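Long-range contact in NimC/NimA family protein (Clostridium acetobutylicum, PDB 2IG6), which binds flavin mononucleotide and is probably an oxidoreductase of the NimC/NimA family, related to pyridoxamine 5'-phosphate oxidases: residues Phe69-Ile80 against Arg91-Asp99. Sequence-based numbering, arbitrary orientation.
Sequences FKQMIQNPKVEI and RLTGEVAND. With SO4 (sulfate ion), chain F.
Glu79 brings its two carboxylate oxygens to Thr93 and Arg91. Its CB and CG run past the carbonyl oxygen of Leu92, CG of Glu79 lying 3.5 Å from Leu92 O; with CG anti to the backbone N (chi1 -173°) and the chain extended, the carboxylate arrives on the sheet face that carries Thr93. There OE1 accepts the hydroxyl of Thr93 on its anti side, Thr93 OG1 to Glu79 OE1 being 2.5 Å. Glu79 OE2 takes Arg91 NH2 on its syn side at 2.8 Å in a salt bridge, with a weak second bond from NE. OE2 lies in the guanidinium plane, while the carboxylate plane stands 83° to it. Arg44 and Val45 of the second subunit also bind this buried carboxylate, so its charge is probably well compensated. Arg91, an FMN-site residue with no FMN bound to this chain's copy, turns NH1 to a sulfate, probably from the crystallisation liquor, which Arg46 and Cys68 of the second subunit also hold.

These residues sit on a beta hairpin, strands 77-83 and 89-98, within the antiparallel sheet of a PNPOx-like flavin-binding fold. Val78 and Gly94 form a hydrogen-bonded pair, Val78 N to Gly94 O 2.9 Å; glycine readily takes the fully extended backbone found here. Pro76, lacking an N-H, still gives its carbonyl to Val96 N.

Val78, on the face away from Glu79, sets CG2 3.9 Å from Val96 CG1, while Val96 CG2 packs against the flexible selenomethionine Met72, tying helix 67-74 to the strand; a water donates to both Met72 O and Val96 O. Farther along, the Asn98 amide meets the Phe69 ring at its edge, the planes perpendicular; Asn98 ND2 bonds Asp100.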
loop_
_atom_site.group_PDB
_atom_site.type_symbol
_atom_site.label_atom_id
_atom_site.label_comp_id
_atom_site.label_asym_id
_atom_site.label_seq_id
_atom_site.Cartn_x
_atom_site.Cartn_y
_atom_site.Cartn_z
ATOM N N PHE A 69 -14.496 0.458 1.666
ATOM C CA PHE A 69 -15.400 -0.493 2.308
ATOM C C PHE A 69 -16.167 -1.292 1.257
ATOM O O PHE A 69 -16.239 -2.519 1.305
ATOM C CB PHE A 69 -16.403 0.239 3.196
ATOM C CG PHE A 69 -17.390 -0.677 3.852
ATOM C CD1 PHE A 69 -17.056 -1.337 5.018
ATOM C CD2 PHE A 69 -18.632 -0.894 3.305
ATOM C CE1 PHE A 69 -17.947 -2.192 5.612
ATOM C CE2 PHE A 69 -19.536 -1.770 3.901
ATOM C CZ PHE A 69 -19.188 -2.413 5.055
ATOM N N LYS A 70 -16.735 -0.589 0.283
ATOM C CA LYS A 70 -17.532 -1.243 -0.750
ATOM C C LYS A 70 -16.657 -2.244 -1.524
ATOM O O LYS A 70 -17.106 -3.338 -1.891
ATOM C CB LYS A 70 -18.141 -0.198 -1.683
ATOM C CG LYS A 70 -19.176 0.678 -0.983
ATOM C CD LYS A 70 -19.507 1.967 -1.731
ATOM C CE LYS A 70 -20.624 2.717 -0.995
ATOM N NZ LYS A 70 -20.976 4.024 -1.621
ATOM N N GLN A 71 -15.406 -1.875 -1.745
ATOM C CA GLN A 71 -14.449 -2.774 -2.420
ATOM C C GLN A 71 -14.215 -4.042 -1.614
ATOM O O GLN A 71 -14.122 -5.127 -2.182
ATOM C CB GLN A 71 -13.135 -2.046 -2.702
ATOM C CG GLN A 71 -13.297 -0.990 -3.804
ATOM C CD GLN A 71 -12.242 0.075 -3.794
ATOM O OE1 GLN A 71 -11.177 -0.076 -3.193
ATOM N NE2 GLN A 71 -12.532 1.187 -4.477
HETATM N N MSE A 72 -14.143 -3.910 -0.284
HETATM C CA MSE A 72 -13.861 -5.075 0.588
HETATM C C MSE A 72 -15.057 -6.009 0.672
HETATM O O MSE A 72 -14.894 -7.216 0.883
HETATM C CB MSE A 72 -13.447 -4.626 1.979
HETATM C CG MSE A 72 -12.033 -4.035 2.009
HETATM SE SE MSE A 72 -11.466 -3.620 3.810
HETATM C CE MSE A 72 -12.440 -2.159 4.166
ATOM N N ILE A 73 -16.255 -5.443 0.515
ATOM C CA ILE A 73 -17.491 -6.244 0.449
ATOM C C ILE A 73 -17.552 -6.983 -0.879
ATOM O O ILE A 73 -17.850 -8.177 -0.907
ATOM C CB ILE A 73 -18.740 -5.370 0.641
ATOM C CG1 ILE A 73 -18.715 -4.676 2.010
ATOM C CG2 ILE A 73 -20.020 -6.197 0.475
ATOM C CD1 ILE A 73 -18.467 -5.612 3.194
ATOM N N GLN A 74 -17.230 -6.292 -1.968
ATOM C CA GLN A 74 -17.311 -6.866 -3.301
ATOM C C GLN A 74 -16.222 -7.928 -3.530
ATOM O O GLN A 74 -16.464 -8.925 -4.206
ATOM C CB GLN A 74 -17.277 -5.738 -4.357
ATOM C CG GLN A 74 -17.154 -6.159 -5.808
ATOM C CD GLN A 74 -18.324 -6.975 -6.284
ATOM O OE1 GLN A 74 -19.416 -6.948 -5.686
ATOM N NE2 GLN A 74 -18.119 -7.700 -7.384
ATOM N N ASN A 75 -15.046 -7.715 -2.946
ATOM C CA ASN A 75 -13.915 -8.658 -3.039
ATOM C C ASN A 75 -13.186 -8.655 -1.713
ATOM O O ASN A 75 -12.491 -7.691 -1.398
ATOM C CB ASN A 75 -12.964 -8.271 -4.165
ATOM C CG ASN A 75 -11.783 -9.240 -4.306
ATOM O OD1 ASN A 75 -11.645 -10.201 -3.544
ATOM N ND2 ASN A 75 -10.939 -8.988 -5.306
ATOM N N PRO A 76 -13.381 -9.707 -0.904
ATOM C CA PRO A 76 -12.817 -9.749 0.438
ATOM C C PRO A 76 -11.303 -9.912 0.486
ATOM O O PRO A 76 -10.719 -9.761 1.549
ATOM C CB PRO A 76 -13.500 -10.967 1.063
ATOM C CG PRO A 76 -13.827 -11.813 -0.050
ATOM C CD PRO A 76 -14.191 -10.907 -1.179
ATOM N N LYS A 77 -10.666 -10.205 -0.639
ATOM C CA LYS A 77 -9.227 -10.368 -0.654
ATOM C C LYS A 77 -8.552 -9.017 -0.573
ATOM O O LYS A 77 -8.806 -8.114 -1.397
ATOM C CB LYS A 77 -8.769 -11.060 -1.924
ATOM C CG LYS A 77 -9.176 -12.484 -2.020
ATOM C CD LYS A 77 -8.634 -13.108 -3.288
ATOM C CE LYS A 77 -9.064 -14.549 -3.402
ATOM N NZ LYS A 77 -8.351 -15.220 -4.521
ATOM N N VAL A 78 -7.650 -8.903 0.397
ATOM C CA VAL A 78 -6.870 -7.702 0.599
ATOM C C VAL A 78 -5.401 -8.025 0.849
ATOM O O VAL A 78 -5.038 -9.176 1.092
ATOM C CB VAL A 78 -7.426 -6.889 1.800
ATOM C CG1 VAL A 78 -8.897 -6.615 1.613
ATOM C CG2 VAL A 78 -7.168 -7.626 3.141
ATOM N N GLU A 79 -4.551 -7.002 0.784
ATOM C CA GLU A 79 -3.198 -7.112 1.324
ATOM C C GLU A 79 -2.855 -5.831 2.082
ATOM O O GLU A 79 -3.258 -4.740 1.679
ATOM C CB GLU A 79 -2.186 -7.469 0.225
ATOM C CG GLU A 79 -0.766 -7.778 0.742
ATOM C CD GLU A 79 0.095 -8.525 -0.275
ATOM O OE1 GLU A 79 0.028 -9.782 -0.317
ATOM O OE2 GLU A 79 0.834 -7.867 -1.044
ATOM N N ILE A 80 -2.127 -5.981 3.190
ATOM C CA ILE A 80 -1.628 -4.860 3.971
ATOM C C ILE A 80 -0.104 -4.840 3.956
ATOM O O ILE A 80 0.543 -5.886 4.065
ATOM C CB ILE A 80 -2.148 -4.954 5.425
ATOM C CG1 ILE A 80 -3.657 -4.600 5.450
ATOM C CG2 ILE A 80 -1.338 -4.060 6.350
ATOM C CD1 ILE A 80 -4.319 -4.726 6.789
ATOM N N ARG A 91 4.132 -7.800 5.137
ATOM C CA ARG A 91 3.121 -7.991 4.124
ATOM C C ARG A 91 2.130 -9.006 4.649
ATOM O O ARG A 91 2.497 -10.099 5.018
ATOM C CB ARG A 91 3.735 -8.407 2.806
ATOM C CG ARG A 91 4.462 -7.192 2.172
ATOM C CD ARG A 91 4.980 -7.508 0.824
ATOM N NE ARG A 91 3.947 -7.684 -0.183
ATOM C CZ ARG A 91 4.191 -8.254 -1.359
ATOM N NH1 ARG A 91 5.407 -8.712 -1.611
ATOM N NH2 ARG A 91 3.248 -8.392 -2.267
ATOM N N LEU A 92 0.874 -8.611 4.719
ATOM C CA LEU A 92 -0.153 -9.463 5.312
ATOM C C LEU A 92 -1.229 -9.624 4.252
ATOM O O LEU A 92 -1.901 -8.670 3.887
ATOM C CB LEU A 92 -0.699 -8.814 6.585
ATOM C CG LEU A 92 -1.919 -9.424 7.257
ATOM C CD1 LEU A 92 -1.633 -10.855 7.632
ATOM C CD2 LEU A 92 -2.326 -8.620 8.494
ATOM N N THR A 93 -1.366 -10.844 3.754
ATOM C CA THR A 93 -2.349 -11.189 2.744
ATOM C C THR A 93 -3.519 -11.891 3.428
ATOM O O THR A 93 -3.297 -12.743 4.273
ATOM C CB THR A 93 -1.713 -12.161 1.728
ATOM O OG1 THR A 93 -0.448 -11.641 1.289
ATOM C CG2 THR A 93 -2.623 -12.377 0.530
ATOM N N GLY A 94 -4.757 -11.558 3.069
ATOM C CA GLY A 94 -5.876 -12.286 3.654
ATOM C C GLY A 94 -7.234 -11.877 3.140
ATOM O O GLY A 94 -7.346 -11.198 2.120
ATOM N N GLU A 95 -8.258 -12.287 3.874
ATOM C CA GLU A 95 -9.638 -11.932 3.570
ATOM C C GLU A 95 -10.294 -11.281 4.773
ATOM O O GLU A 95 -10.035 -11.656 5.915
ATOM C CB GLU A 95 -10.416 -13.167 3.155
ATOM C CG GLU A 95 -10.022 -13.658 1.785
ATOM C CD GLU A 95 -10.932 -14.739 1.202
ATOM O OE1 GLU A 95 -12.028 -15.020 1.751
ATOM O OE2 GLU A 95 -10.534 -15.301 0.164
ATOM N N VAL A 96 -11.160 -10.316 4.512
ATOM C CA VAL A 96 -11.847 -9.607 5.590
ATOM C C VAL A 96 -13.342 -9.839 5.502
ATOM O O VAL A 96 -13.877 -10.092 4.419
ATOM C CB VAL A 96 -11.499 -8.098 5.598
ATOM C CG1 VAL A 96 -10.006 -7.903 5.854
ATOM C CG2 VAL A 96 -11.876 -7.448 4.285
ATOM N N ALA A 97 -13.996 -9.768 6.665
ATOM C CA ALA A 97 -15.443 -9.851 6.774
ATOM C C ALA A 97 -15.911 -8.684 7.631
ATOM O O ALA A 97 -15.309 -8.373 8.645
ATOM C CB ALA A 97 -15.839 -11.153 7.401
ATOM N N ASN A 98 -16.971 -8.024 7.196
ATOM C CA ASN A 98 -17.640 -7.025 7.996
ATOM C C ASN A 98 -18.361 -7.668 9.197
ATOM O O ASN A 98 -19.062 -8.632 9.032
ATOM C CB ASN A 98 -18.658 -6.289 7.126
ATOM C CG ASN A 98 -19.338 -5.182 7.864
ATOM O OD1 ASN A 98 -18.668 -4.330 8.432
ATOM N ND2 ASN A 98 -20.665 -5.246 7.954
ATOM N N ASP A 99 -18.180 -7.116 10.393
ATOM C CA ASP A 99 -18.818 -7.655 11.619
ATOM C C ASP A 99 -19.850 -6.618 12.070
ATOM O O ASP A 99 -19.494 -5.533 12.508
ATOM C CB ASP A 99 -17.738 -7.891 12.687
ATOM C CG ASP A 99 -18.256 -8.605 13.919
ATOM O OD1 ASP A 99 -19.470 -8.635 14.134
ATOM O OD2 ASP A 99 -17.435 -9.137 14.691
HETATM S S SO4 F . 6.894 -8.550 -4.718
HETATM O O1 SO4 F . 7.779 -8.719 -5.885
HETATM O O2 SO4 F . 7.312 -9.429 -3.638
HETATM O O3 SO4 F . 7.015 -7.165 -4.301
HETATM O O4 SO4 F . 5.521 -8.844 -5.121
HETATM O O HOH W 1 -15.819 -8.752 2.973
#